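Long-range contact in SAM dependent methyltransferase (Agrobacterium tumefaciens, PDB 2IGT), which binds S-adenosylmethionine and probably transfers its methyl group to an acceptor, as expected of a SAM-dependent methyltransferase: residues Glu31-Ile36 with Ser279-His284. Residues are numbered along the deposited sequence; the frame is centred on the assembly and turned at random.
Sequences EHVPVI and SFYSMH
Val-33 packs against Phe-280 and His-284 where strand residues 31-33 run nearly antiparallel to the first turn of the helix beginning at Phe-280, the short axes 10.6 Å apart at closest approach, with 170° between their N-to-C directions. His-284 gives the contact its polar half: NE2 donates to OE1 of Glu-31 over 2.7 Å, nearly straight and within the plane of the imidazole. The carboxylate lies only 21° from that plane and takes the bond on its anti side. Glu-31 gets there by turning CG between its own N and carbonyl carbon (chi1 51°) and then running extended, which also leaves CB at the ring edge, 3.4 Å from His-284 NE2. With ND1 bonded to Ser-300 OG, both nitrogens are hydrogen-bonded, which should hold the ring in this rotation. Val-33 covers one face of it, its CB 3.9 Å from the ring centroid in a CH-pi contact. CG1 of Val-33 lies over the same imidazole; CG2, anti to the backbone N and thereby directed toward the start of the helix, meets the aromatic pair, 3.6 Å from Phe-280 CE2 at the ring edge and 3.7 Å from Tyr-281 CE1. After the cis peptide bond Pro-34 extends this apolar patch, setting CB 3.5 Å from Phe-280 CZ and CG near the Tyr-281 hydroxyl. Ser-279 caps the helix through OG, which accepts from Tyr-281 N. This is surface packing of helix 280-290 against the outermost strand, 30-39, added beside 297-306 at the edge of the methyltransferase core. His-32 and Val-35 bond through their backbones to strand 297-306, whose Val-298 touches His-284 and whose Glu-302 touches Phe-280, and Arg-288 makes a long, weak ion pair with Glu-31.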
loop_
_atom_site.group_PDB
_atom_site.type_symbol
_atom_site.label_atom_id
_atom_site.label_comp_id
_atom_site.label_asym_id
_atom_site.label_seq_id
_atom_site.Cartn_x
_atom_site.Cartn_y
_atom_site.Cartn_z
ATOM N N GLU A 31 18.298 -30.143 -28.625
ATOM C CA GLU A 31 18.708 -29.003 -27.820
ATOM C C GLU A 31 19.946 -28.364 -28.423
ATOM O O GLU A 31 20.788 -29.063 -29.027
ATOM C CB GLU A 31 18.951 -29.451 -26.377
ATOM C CG GLU A 31 19.867 -30.667 -26.268
ATOM C CD GLU A 31 20.215 -31.015 -24.826
ATOM O OE1 GLU A 31 19.691 -30.365 -23.904
ATOM O OE2 GLU A 31 21.024 -31.949 -24.622
ATOM N N HIS A 32 20.014 -27.038 -28.324
ATOM C CA HIS A 32 21.246 -26.283 -28.566
ATOM C C HIS A 32 21.491 -25.491 -27.286
ATOM O O HIS A 32 20.698 -24.626 -26.924
ATOM C CB HIS A 32 21.096 -25.314 -29.742
ATOM C CG HIS A 32 20.841 -25.980 -31.064
ATOM N ND1 HIS A 32 20.117 -25.376 -32.072
ATOM C CD2 HIS A 32 21.213 -27.193 -31.547
ATOM C CE1 HIS A 32 20.061 -26.181 -33.121
ATOM N NE2 HIS A 32 20.715 -27.292 -32.828
ATOM N N VAL A 33 22.577 -25.795 -26.589
ATOM C CA VAL A 33 22.807 -25.210 -25.259
ATOM C C VAL A 33 24.292 -25.414 -24.921
ATOM O O VAL A 33 24.834 -26.462 -25.224
ATOM C CB VAL A 33 21.847 -25.889 -24.185
ATOM C CG1 VAL A 33 22.177 -27.398 -23.979
ATOM C CG2 VAL A 33 21.848 -25.120 -22.859
ATOM N N PRO A 34 24.974 -24.394 -24.365
ATOM C CA PRO A 34 24.550 -23.001 -24.160
ATOM C C PRO A 34 24.555 -22.272 -25.487
ATOM O O PRO A 34 25.398 -22.561 -26.348
ATOM C CB PRO A 34 25.647 -22.412 -23.260
ATOM C CG PRO A 34 26.512 -23.617 -22.817
ATOM C CD PRO A 34 26.351 -24.633 -23.896
ATOM N N VAL A 35 23.587 -21.389 -25.685
ATOM C CA VAL A 35 23.639 -20.446 -26.802
ATOM C C VAL A 35 23.741 -19.034 -26.183
ATOM O O VAL A 35 22.908 -18.626 -25.350
ATOM C CB VAL A 35 22.407 -20.584 -27.761
ATOM C CG1 VAL A 35 22.423 -19.487 -28.827
ATOM C CG2 VAL A 35 22.401 -21.965 -28.478
ATOM N N ILE A 36 24.783 -18.297 -26.542
ATOM C CA ILE A 36 24.953 -16.981 -25.958
ATOM C C ILE A 36 24.501 -15.983 -27.028
ATOM O O ILE A 36 25.095 -15.912 -28.111
ATOM C CB ILE A 36 26.414 -16.683 -25.504
ATOM C CG1 ILE A 36 26.946 -17.750 -24.511
ATOM C CG2 ILE A 36 26.511 -15.223 -24.916
ATOM C CD1 ILE A 36 26.090 -17.910 -23.210
ATOM N N SER A 279 20.527 -21.057 -13.219
ATOM C CA SER A 279 21.264 -21.212 -14.467
ATOM C C SER A 279 20.280 -21.202 -15.636
ATOM O O SER A 279 19.127 -21.663 -15.504
ATOM C CB SER A 279 21.956 -22.570 -14.466
ATOM O OG SER A 279 22.634 -22.842 -15.681
ATOM N N PHE A 280 20.760 -20.758 -16.798
ATOM C CA PHE A 280 19.985 -20.989 -18.042
ATOM C C PHE A 280 19.673 -22.489 -18.215
ATOM O O PHE A 280 18.680 -22.832 -18.841
ATOM C CB PHE A 280 20.724 -20.470 -19.283
ATOM C CG PHE A 280 22.041 -21.145 -19.531
ATOM C CD1 PHE A 280 23.215 -20.536 -19.101
ATOM C CD2 PHE A 280 22.111 -22.377 -20.178
ATOM C CE1 PHE A 280 24.446 -21.131 -19.286
ATOM C CE2 PHE A 280 23.370 -23.002 -20.400
ATOM C CZ PHE A 280 24.525 -22.369 -19.951
ATOM N N TYR A 281 20.486 -23.376 -17.630
ATOM C CA TYR A 281 20.219 -24.827 -17.749
ATOM C C TYR A 281 18.888 -25.235 -17.115
ATOM O O TYR A 281 18.240 -26.161 -17.587
ATOM C CB TYR A 281 21.337 -25.667 -17.129
ATOM C CG TYR A 281 22.460 -25.955 -18.082
ATOM C CD1 TYR A 281 22.271 -26.792 -19.189
ATOM C CD2 TYR A 281 23.714 -25.384 -17.890
ATOM C CE1 TYR A 281 23.308 -27.049 -20.080
ATOM C CE2 TYR A 281 24.769 -25.663 -18.765
ATOM C CZ TYR A 281 24.545 -26.469 -19.856
ATOM O OH TYR A 281 25.593 -26.708 -20.703
ATOM N N SER A 282 18.491 -24.537 -16.058
ATOM C CA SER A 282 17.227 -24.821 -15.376
ATOM C C SER A 282 15.989 -24.373 -16.173
ATOM O O SER A 282 14.985 -25.072 -16.184
ATOM C CB SER A 282 17.251 -24.207 -13.990
ATOM O OG SER A 282 18.304 -24.809 -13.270
HETATM N N MSE A 283 16.090 -23.232 -16.850
HETATM C CA MSE A 283 15.079 -22.808 -17.828
HETATM C C MSE A 283 15.074 -23.777 -19.012
HETATM O O MSE A 283 14.014 -24.166 -19.478
HETATM C CB MSE A 283 15.353 -21.397 -18.334
HETATM C CG MSE A 283 15.506 -20.329 -17.211
HETATM SE SE MSE A 283 13.880 -20.197 -16.104
HETATM C CE MSE A 283 14.654 -20.917 -14.447
ATOM N N HIS A 284 16.262 -24.128 -19.507
ATOM C CA HIS A 284 16.411 -25.098 -20.614
ATOM C C HIS A 284 15.705 -26.449 -20.327
ATOM O O HIS A 284 14.870 -26.919 -21.124
ATOM C CB HIS A 284 17.901 -25.344 -20.880
ATOM C CG HIS A 284 18.149 -26.285 -22.010
ATOM N ND1 HIS A 284 17.876 -25.946 -23.315
ATOM C CD2 HIS A 284 18.612 -27.557 -22.034
ATOM C CE1 HIS A 284 18.159 -26.973 -24.103
ATOM N NE2 HIS A 284 18.613 -27.961 -23.349
#